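Local coordinates for CMP/dCMP-type deaminase domain-containing protein (Aspergillus oryzae RIB40, PDB 7DS1), which probably deaminates the pyrimidine of a ribitylamino phosphate intermediate in riboflavin biosynthesis, at a zinc site of the cytidine deaminase type, at residues E17-R22 with G51-L56; V28-V33 with L93-T98; F132-P137 with R165-V170. All coordinates share one frame; numbering follows the deposited sequence. Where two conformers were deposited one is given.

Contact 1 of 3, residues E17-R22 with G51-L56; sequences EKSPPR and GYTMEL. With HJL ([(2~{R},3~{S},4~{S})-5-[[2,5-bis(azanyl)-6-oxidanylidene-1~{H}-pyrimidin-4-yl]amino]-2,3,4-tris(oxidanyl)pentyl] dihydrogen phosphate), chain C.
Y52 meets K18 through its ring face. The CB of K18 lies 3.6 Å from the centroid of the Y52 ring, 11° off the ring normal, which makes this a CH-pi contact. The extended K18 chain continues over the same face, the two side chains crossing at about a right angle, with CD 3.7 Å from CE2 of Y52. The opposite face of the phenol is covered by CB of E55, so the ring is sandwiched between two aliphatic groups; a chi1 of 59° sets CG between the backbone N and the carbonyl carbon and turns the ring toward 17-22. Y52 also opens a type II turn that ends at E55, closed by E55 N to Y52 O, and E55 OE1 accepts Y52 N from its anti side.

T53 faces two ways. Its carbonyl O lies 3.3 Å from CB of S19, while its OG1 is hydrogen-bonded to O4 of HJL at 2.6 Å; the same hydroxyl also bonds to V28 N and F26 O. S19 OG, for its part, is held by A16 O.

M54, the next residue of the turn, packs CB against CG of P20 at 4.1 Å. Its chain then runs out extended (chi2 170°), which brings SD to 3.7 Å from CG of R22. The R22 chain is bent at chi2, and its NH1 returns to the carbonyl O of P21.

Cohesion between the segments is thus largely apolar and aromatic, whereas the polar chemistry of T53, the residue here that belongs to the ligand pocket, is spent on the ligand and on the backbone of F26 and V28, just ahead of strand 29-36.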
# COMPACT_ATOMS: atom_id res chain seq x y z
N GLU A 17 -11.17 6.42 -1.68
CA GLU A 17 -12.53 6.81 -2.02
C GLU A 17 -12.70 7.13 -3.50
O GLU A 17 -13.84 7.20 -3.96
CB GLU A 17 -12.96 8.00 -1.16
CG GLU A 17 -13.18 7.61 0.29
CD GLU A 17 -13.86 8.68 1.09
OE1 GLU A 17 -13.24 9.75 1.30
OE2 GLU A 17 -15.01 8.46 1.52
N LYS A 18 -11.61 7.32 -4.23
CA LYS A 18 -11.68 7.48 -5.68
C LYS A 18 -11.88 6.15 -6.42
O LYS A 18 -12.24 6.17 -7.60
CB LYS A 18 -10.41 8.16 -6.20
CG LYS A 18 -10.15 9.55 -5.61
CD LYS A 18 -8.84 10.12 -6.13
CE LYS A 18 -8.60 11.53 -5.61
NZ LYS A 18 -7.26 12.04 -6.05
N SER A 19 -11.65 5.02 -5.75
CA SER A 19 -11.74 3.72 -6.41
C SER A 19 -13.19 3.39 -6.77
O SER A 19 -14.09 3.58 -5.95
CB SER A 19 -11.18 2.60 -5.53
OG SER A 19 -9.99 2.97 -4.86
N PRO A 20 -13.44 2.87 -7.96
CA PRO A 20 -14.78 2.42 -8.31
C PRO A 20 -15.13 1.14 -7.57
O PRO A 20 -14.33 0.19 -7.56
CB PRO A 20 -14.70 2.19 -9.83
CG PRO A 20 -13.26 1.92 -10.10
CD PRO A 20 -12.47 2.68 -9.06
N PRO A 21 -16.29 1.09 -6.93
CA PRO A 21 -16.68 -0.12 -6.19
C PRO A 21 -16.89 -1.31 -7.12
O PRO A 21 -17.56 -1.20 -8.15
CB PRO A 21 -17.99 0.30 -5.50
CG PRO A 21 -17.91 1.80 -5.42
CD PRO A 21 -17.19 2.23 -6.66
N ARG A 22 -16.32 -2.45 -6.74
CA ARG A 22 -16.43 -3.70 -7.48
C ARG A 22 -16.65 -4.84 -6.49
O ARG A 22 -16.23 -4.75 -5.33
CB ARG A 22 -15.16 -3.98 -8.30
CG ARG A 22 -14.87 -2.94 -9.39
CD ARG A 22 -15.83 -3.08 -10.55
NE ARG A 22 -15.51 -2.14 -11.63
CZ ARG A 22 -16.10 -0.95 -11.79
NH1 ARG A 22 -17.04 -0.55 -10.94
NH2 ARG A 22 -15.74 -0.17 -12.79
N GLY A 51 -1.32 6.10 -5.36
CA GLY A 51 -2.17 5.26 -6.18
C GLY A 51 -3.41 4.83 -5.43
O GLY A 51 -3.45 4.86 -4.20
N TYR A 52 -4.43 4.43 -6.18
CA TYR A 52 -5.61 3.83 -5.58
C TYR A 52 -6.10 2.69 -6.47
O TYR A 52 -5.72 2.58 -7.63
CB TYR A 52 -6.72 4.87 -5.32
CG TYR A 52 -7.22 5.60 -6.54
CD1 TYR A 52 -8.29 5.09 -7.29
CD2 TYR A 52 -6.65 6.80 -6.95
CE1 TYR A 52 -8.76 5.75 -8.41
CE2 TYR A 52 -7.12 7.47 -8.07
CZ TYR A 52 -8.16 6.94 -8.80
OH TYR A 52 -8.64 7.58 -9.91
N THR A 53 -6.93 1.82 -5.88
CA THR A 53 -7.42 0.64 -6.58
C THR A 53 -8.11 1.00 -7.89
O THR A 53 -9.03 1.81 -7.91
CB THR A 53 -8.39 -0.12 -5.68
OG1 THR A 53 -7.75 -0.34 -4.42
CG2 THR A 53 -8.79 -1.47 -6.31
N MET A 54 -7.64 0.37 -8.98
CA MET A 54 -8.21 0.53 -10.32
C MET A 54 -8.13 1.98 -10.81
O MET A 54 -8.92 2.41 -11.65
CB MET A 54 -9.64 -0.01 -10.38
CG MET A 54 -9.66 -1.54 -10.40
SD MET A 54 -11.30 -2.23 -10.20
CE MET A 54 -11.00 -3.97 -10.55
N GLU A 55 -7.15 2.73 -10.29
CA GLU A 55 -6.85 4.04 -10.86
C GLU A 55 -6.42 3.90 -12.32
O GLU A 55 -6.79 4.72 -13.17
CB GLU A 55 -5.75 4.72 -10.05
CG GLU A 55 -5.23 6.00 -10.69
CD GLU A 55 -4.16 6.69 -9.86
OE1 GLU A 55 -3.73 6.11 -8.84
OE2 GLU A 55 -3.77 7.82 -10.22
N LEU A 56 -5.64 2.87 -12.62
CA LEU A 56 -5.12 2.60 -13.95
C LEU A 56 -5.86 1.42 -14.57
O LEU A 56 -6.34 0.54 -13.86
CB LEU A 56 -3.62 2.31 -13.89
CG LEU A 56 -2.79 3.39 -13.21
CD1 LEU A 56 -1.35 2.95 -13.09
CD2 LEU A 56 -2.89 4.70 -13.97
C2 HJL C . -5.04 -4.02 -1.31
C4 HJL C . -5.96 -3.21 -3.27
C5 HJL C . -6.76 -4.36 -3.37
C6 HJL C . -6.64 -5.34 -2.40
N1 HJL C . -5.75 -5.13 -1.38
N2 HJL C . -4.10 -3.85 -0.19
N3 HJL C . -5.11 -3.06 -2.25
N5 HJL C . -7.67 -4.53 -4.44
O4 HJL C . -6.03 -2.32 -4.12
C1' HJL C . -6.87 -7.86 -2.03
C2' HJL C . -7.78 -9.05 -2.38
C3' HJL C . -7.93 -9.15 -3.92
C4' HJL C . -8.59 -10.54 -4.25
C5' HJL C . -9.09 -10.59 -5.72
N1' HJL C . -7.46 -6.57 -2.48
O1P HJL C . -7.93 -8.09 -6.93
O2' HJL C . -7.22 -10.23 -1.90
O2P HJL C . -6.43 -9.58 -8.40
O3' HJL C . -8.74 -8.09 -4.35
O3P HJL C . -8.99 -9.40 -8.48
O4' HJL C . -7.68 -11.56 -4.08
O5' HJL C . -7.91 -10.53 -6.54
PAN HJL C . -7.82 -9.35 -7.60

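Contact 2 of 3, residues V28-V33 with L93-T98; sequences VGAILV and LVMYVT. With HJL ([(2~{R},3~{S},4~{S})-5-[[2,5-bis(azanyl)-6-oxidanylidene-1~{H}-pyrimidin-4-yl]amino]-2,3,4-tris(oxidanyl)pentyl] dihydrogen phosphate), chain C.
V28 and T98 lie alongside one another, pointing opposite ways, just before strand 29-36 starts and as strand 91-97 gives way to a corner at T98; CG1 of V28 comes to 3.3 Å from OG1 of T98. In V28, CG1 stands anti to the backbone N (chi1 175°), which turns that methyl toward T98 and leaves CG2 on the pyrimidine, 3.4 Å from N3 of HJL.

From G29 to V33 the strands run antiparallel, their axes 4.6 Å apart and their directions at 163°. I31 with Y96 and V33 with V94 are hydrogen-bonded pairs, with N-O distances of 2.8 to 2.9 Å; A30 with V97 and L32 with M95 are non-hydrogen-bonded pairs. T98 N to G29 O adds a further bond at the end of the ladder.

Side chains therefore alternate between the faces. On that of A30, L32, M95 and V97, CD1 of L32 bends back to 4.1 Å from CB of M95. M95 is extended through chi1 and chi2 (-175°), which carries SD to 4.2 Å from CB of A30; the bend at chi3 only redirects CE. On the other face, CG2 of V33 meets the edge of the Y96 ring near its plane, 4.0 Å from CD2.

The pair forms the buried middle of the mixed deaminase sheet. Helix 62-73, which carries E63, covers V97 and M95; helix 4-16 covers I31 and Y96, whose ring stacks with Y8 and Y131 and whose OH bonds to H5 and R35. Strand 46-52 flanks 28-33, and strand 127-132 flanks 93-98.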
# COMPACT_ATOMS: atom_id res chain seq x y z
N VAL A 28 -8.74 0.70 -1.87
CA VAL A 28 -7.55 0.96 -1.06
C VAL A 28 -6.82 2.16 -1.65
O VAL A 28 -6.94 2.46 -2.85
CB VAL A 28 -6.66 -0.31 -1.03
CG1 VAL A 28 -5.34 -0.07 -0.31
CG2 VAL A 28 -7.41 -1.46 -0.37
N GLY A 29 -6.08 2.88 -0.81
CA GLY A 29 -5.20 3.94 -1.27
C GLY A 29 -3.81 3.78 -0.70
O GLY A 29 -3.63 3.23 0.38
N ALA A 30 -2.82 4.27 -1.46
CA ALA A 30 -1.41 4.10 -1.12
C ALA A 30 -0.61 5.36 -1.43
O ALA A 30 -0.85 6.02 -2.45
CB ALA A 30 -0.79 2.92 -1.89
N ILE A 31 0.36 5.68 -0.57
CA ILE A 31 1.23 6.85 -0.74
C ILE A 31 2.66 6.42 -0.48
O ILE A 31 2.96 5.87 0.58
CB ILE A 31 0.85 8.01 0.20
CG1 ILE A 31 -0.55 8.54 -0.11
CG2 ILE A 31 1.88 9.15 0.10
CD1 ILE A 31 -1.08 9.53 0.94
N LEU A 32 3.55 6.69 -1.44
CA LEU A 32 4.97 6.36 -1.31
C LEU A 32 5.75 7.62 -0.91
O LEU A 32 5.64 8.66 -1.57
CB LEU A 32 5.50 5.79 -2.62
CG LEU A 32 6.97 5.36 -2.64
CD1 LEU A 32 7.19 4.21 -1.67
CD2 LEU A 32 7.37 4.96 -4.06
N VAL A 33 6.51 7.52 0.19
CA VAL A 33 7.17 8.67 0.81
C VAL A 33 8.67 8.41 0.87
O VAL A 33 9.10 7.30 1.20
CB VAL A 33 6.62 8.91 2.23
CG1 VAL A 33 7.37 10.05 2.93
CG2 VAL A 33 5.12 9.21 2.18
N LEU A 93 12.66 4.86 1.48
CA LEU A 93 11.31 4.81 0.93
C LEU A 93 10.40 4.02 1.86
O LEU A 93 10.73 2.89 2.25
CB LEU A 93 11.32 4.16 -0.46
CG LEU A 93 11.99 4.98 -1.56
CD1 LEU A 93 12.14 4.12 -2.82
CD2 LEU A 93 11.19 6.25 -1.88
N VAL A 94 9.27 4.62 2.22
CA VAL A 94 8.23 3.94 2.99
C VAL A 94 6.91 4.11 2.26
O VAL A 94 6.68 5.14 1.62
CB VAL A 94 8.14 4.48 4.44
CG1 VAL A 94 9.48 4.36 5.15
CG2 VAL A 94 7.66 5.93 4.45
N MET A 95 6.04 3.11 2.35
CA MET A 95 4.73 3.18 1.72
C MET A 95 3.65 3.09 2.78
O MET A 95 3.68 2.19 3.63
CB MET A 95 4.53 2.08 0.66
CG MET A 95 3.23 2.27 -0.13
SD MET A 95 2.89 0.91 -1.28
CE MET A 95 3.90 1.37 -2.70
N TYR A 96 2.72 4.04 2.74
CA TYR A 96 1.48 3.99 3.52
C TYR A 96 0.40 3.38 2.64
O TYR A 96 0.29 3.73 1.46
CB TYR A 96 1.07 5.40 3.97
CG TYR A 96 2.02 5.98 4.98
CD1 TYR A 96 1.79 5.83 6.34
CD2 TYR A 96 3.16 6.67 4.57
CE1 TYR A 96 2.67 6.35 7.28
CE2 TYR A 96 4.05 7.19 5.50
CZ TYR A 96 3.79 7.03 6.84
OH TYR A 96 4.66 7.54 7.77
N VAL A 97 -0.35 2.43 3.20
CA VAL A 97 -1.45 1.77 2.49
C VAL A 97 -2.59 1.56 3.49
O VAL A 97 -2.34 1.18 4.63
CB VAL A 97 -1.02 0.41 1.89
CG1 VAL A 97 -2.00 -0.05 0.83
CG2 VAL A 97 0.40 0.46 1.31
N THR A 98 -3.84 1.80 3.08
CA THR A 98 -4.92 1.66 4.06
C THR A 98 -5.02 0.22 4.55
O THR A 98 -5.26 -0.02 5.74
CB THR A 98 -6.29 2.12 3.53
OG1 THR A 98 -6.66 1.40 2.35
CG2 THR A 98 -6.31 3.62 3.27
C2 HJL C . -5.04 -4.02 -1.31
C4 HJL C . -5.96 -3.21 -3.27
C5 HJL C . -6.76 -4.36 -3.37
C6 HJL C . -6.64 -5.34 -2.40
N1 HJL C . -5.75 -5.13 -1.38
N2 HJL C . -4.10 -3.85 -0.19
N3 HJL C . -5.11 -3.06 -2.25
N5 HJL C . -7.67 -4.53 -4.44
O4 HJL C . -6.03 -2.32 -4.12
C1' HJL C . -6.87 -7.86 -2.03
C2' HJL C . -7.78 -9.05 -2.38
C3' HJL C . -7.93 -9.15 -3.92
C4' HJL C . -8.59 -10.54 -4.25
C5' HJL C . -9.09 -10.59 -5.72
N1' HJL C . -7.46 -6.57 -2.48
O1P HJL C . -7.93 -8.09 -6.93
O2' HJL C . -7.22 -10.23 -1.90
O2P HJL C . -6.43 -9.58 -8.40
O3' HJL C . -8.74 -8.09 -4.35
O3P HJL C . -8.99 -9.40 -8.48
O4' HJL C . -7.68 -11.56 -4.08
O5' HJL C . -7.91 -10.53 -6.54
PAN HJL C . -7.82 -9.35 -7.60

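Contact 3 of 3, residues F132-P137 with R165-V170; sequences FGVKEP and REILEV. With HJL ([(2~{R},3~{S},4~{S})-5-[[2,5-bis(azanyl)-6-oxidanylidene-1~{H}-pyrimidin-4-yl]amino]-2,3,4-tris(oxidanyl)pentyl] dihydrogen phosphate), chain C.
V134 has the most surface buried by this contact and packs against both I167 and L168 of helix 164-171. Both its methyls reach CG2 of I167, CG2 at 3.7 Å and CG1 at 3.9 Å, and both also touch L168, where CG1 lies 4.1 Å from CG. The V134 and I167 side chains run side by side in opposing senses.

L168 comes next. Its CB leaves the helix obliquely to the loop, but the end of the chain comes nearer, and CD2 reaches 3.7 Å from CG of P137. The rest of L168 is shared with V182, A185 and L186, so this leucine of helix 164-171 lies between the loop and helix 178-187.

I167 completes the trio. With CG1 beside the backbone N (chi1 -74°) and an extended chi2, its CD1 arrives 3.7 Å from CA of G133, at the corner where the chain leaves strand 127-132. The CA itself is the closest point there, since glycine has no side chain to intervene.

Every contact across the segments is therefore between carbon atoms, and the polar groups look elsewhere. The CB of E136 is directed away from the helix, and its extended chain (chi1 -176°) lets OE2 accept a 2.7 Å hydrogen bond from O2' of HJL. K135 NZ pairs with E100 and E145. Apolar contacts thus hold one side of the loop against the helix, while E136 serves the ribityl chain on the other.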
# COMPACT_ATOMS: atom_id res chain seq x y z
N PHE A 132 0.37 0.35 7.53
CA PHE A 132 -1.00 0.09 7.09
C PHE A 132 -1.98 0.12 8.26
O PHE A 132 -1.58 0.03 9.43
CB PHE A 132 -1.12 -1.24 6.29
CG PHE A 132 -0.72 -2.47 7.05
CD1 PHE A 132 -1.64 -3.15 7.84
CD2 PHE A 132 0.58 -2.98 6.93
CE1 PHE A 132 -1.28 -4.31 8.52
CE2 PHE A 132 0.95 -4.14 7.62
CZ PHE A 132 0.02 -4.80 8.41
N GLY A 133 -3.27 0.29 7.94
CA GLY A 133 -4.29 0.57 8.93
C GLY A 133 -5.11 -0.63 9.38
O GLY A 133 -5.58 -0.66 10.53
N VAL A 134 -5.32 -1.60 8.50
CA VAL A 134 -6.06 -2.82 8.83
C VAL A 134 -5.38 -4.00 8.17
O VAL A 134 -4.86 -3.89 7.06
CB VAL A 134 -7.54 -2.77 8.38
CG1 VAL A 134 -8.29 -1.59 9.01
CG2 VAL A 134 -7.67 -2.76 6.85
N LYS A 135 -5.40 -5.14 8.86
CA LYS A 135 -5.04 -6.40 8.20
C LYS A 135 -6.06 -6.70 7.11
O LYS A 135 -7.21 -6.27 7.17
CB LYS A 135 -5.00 -7.54 9.22
CG LYS A 135 -3.94 -7.35 10.30
CD LYS A 135 -2.56 -7.78 9.81
CE LYS A 135 -2.39 -9.29 9.86
NZ LYS A 135 -1.13 -9.71 9.18
N GLU A 136 -5.63 -7.44 6.09
CA GLU A 136 -6.58 -7.78 5.03
C GLU A 136 -7.72 -8.61 5.63
O GLU A 136 -7.45 -9.61 6.31
CB GLU A 136 -5.92 -8.54 3.88
CG GLU A 136 -6.91 -8.81 2.74
CD GLU A 136 -6.31 -9.53 1.54
OE1 GLU A 136 -5.08 -9.47 1.35
OE2 GLU A 136 -7.10 -10.15 0.78
N PRO A 137 -8.98 -8.22 5.43
CA PRO A 137 -10.09 -8.98 6.01
C PRO A 137 -10.19 -10.35 5.35
O PRO A 137 -9.73 -10.56 4.23
CB PRO A 137 -11.33 -8.13 5.71
CG PRO A 137 -10.83 -6.84 5.16
CD PRO A 137 -9.44 -7.05 4.65
N ARG A 165 -12.51 1.11 11.35
CA ARG A 165 -13.88 1.13 10.83
C ARG A 165 -13.97 1.94 9.54
O ARG A 165 -14.55 1.49 8.55
CB ARG A 165 -14.85 1.67 11.88
CG ARG A 165 -16.29 1.69 11.37
CD ARG A 165 -17.26 2.25 12.39
NE ARG A 165 -17.50 1.33 13.50
CZ ARG A 165 -18.31 0.27 13.44
NH1 ARG A 165 -18.97 -0.02 12.33
NH2 ARG A 165 -18.46 -0.50 14.52
N GLU A 166 -13.36 3.13 9.54
CA GLU A 166 -13.45 3.99 8.36
C GLU A 166 -12.74 3.36 7.16
O GLU A 166 -13.26 3.40 6.04
CB GLU A 166 -12.86 5.37 8.66
CG GLU A 166 -13.69 6.50 8.06
CD GLU A 166 -13.19 7.89 8.42
OE1 GLU A 166 -13.15 8.23 9.62
OE2 GLU A 166 -12.82 8.63 7.49
N ILE A 167 -11.57 2.75 7.38
CA ILE A 167 -10.85 2.10 6.29
C ILE A 167 -11.66 0.94 5.74
O ILE A 167 -11.77 0.76 4.52
CB ILE A 167 -9.46 1.64 6.77
CG1 ILE A 167 -8.53 2.83 6.91
CG2 ILE A 167 -8.85 0.61 5.79
CD1 ILE A 167 -7.21 2.50 7.62
N LEU A 168 -12.24 0.12 6.63
CA LEU A 168 -13.00 -1.05 6.19
C LEU A 168 -14.27 -0.66 5.45
O LEU A 168 -14.60 -1.26 4.43
CB LEU A 168 -13.34 -1.92 7.40
CG LEU A 168 -12.15 -2.65 8.01
CD1 LEU A 168 -12.50 -3.11 9.42
CD2 LEU A 168 -11.71 -3.82 7.13
N GLU A 169 -15.00 0.34 5.96
CA GLU A 169 -16.25 0.73 5.31
C GLU A 169 -16.00 1.22 3.89
O GLU A 169 -16.75 0.88 2.97
CB GLU A 169 -16.98 1.78 6.16
CG GLU A 169 -17.56 1.17 7.43
CD GLU A 169 -18.38 2.13 8.26
OE1 GLU A 169 -18.36 3.35 7.99
OE2 GLU A 169 -19.05 1.66 9.21
N VAL A 170 -14.92 1.99 3.69
CA VAL A 170 -14.54 2.39 2.34
C VAL A 170 -14.14 1.18 1.51
O VAL A 170 -14.54 1.04 0.35
CB VAL A 170 -13.40 3.43 2.39
CG1 VAL A 170 -12.75 3.60 1.01
CG2 VAL A 170 -13.93 4.77 2.89
C2 HJL C . -5.04 -4.02 -1.31
C4 HJL C . -5.96 -3.21 -3.27
C5 HJL C . -6.76 -4.36 -3.37
C6 HJL C . -6.64 -5.34 -2.40
N1 HJL C . -5.75 -5.13 -1.38
N2 HJL C . -4.10 -3.85 -0.19
N3 HJL C . -5.11 -3.06 -2.25
N5 HJL C . -7.67 -4.53 -4.44
O4 HJL C . -6.03 -2.32 -4.12
C1' HJL C . -6.87 -7.86 -2.03
C2' HJL C . -7.78 -9.05 -2.38
C3' HJL C . -7.93 -9.15 -3.92
C4' HJL C . -8.59 -10.54 -4.25
C5' HJL C . -9.09 -10.59 -5.72
N1' HJL C . -7.46 -6.57 -2.48
O1P HJL C . -7.93 -8.09 -6.93
O2' HJL C . -7.22 -10.23 -1.90
O2P HJL C . -6.43 -9.58 -8.40
O3' HJL C . -8.74 -8.09 -4.35
O3P HJL C . -8.99 -9.40 -8.48
O4' HJL C . -7.68 -11.56 -4.08
O5' HJL C . -7.91 -10.53 -6.54
PAN HJL C . -7.82 -9.35 -7.60

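How the contacts relate
All three contacts touch HJL, each at a different part of it: 51-56 reaches O4 through T53, 28-33 lies against the pyrimidine through V28, and 132-137 reaches the ribityl chain through E136. Their centres stand 14 to 15 Å apart, and that of contact 2 lies about 5 Å from the centre of the chain. Contact 1 joins it by the strand bond G51 O to A30 N (2.9 Å), with the T53 side chain tied to V28 just beyond the ladder. Contact 3 joins it by G133 N to T98 O (3.0 Å). Contacts 1 and 3 meet weakly, E17 CG to V170 CG2 at 3.9 Å. The zinc ion lies about 7, 8 and 11 Å from the side chains of V28, T53 and P137.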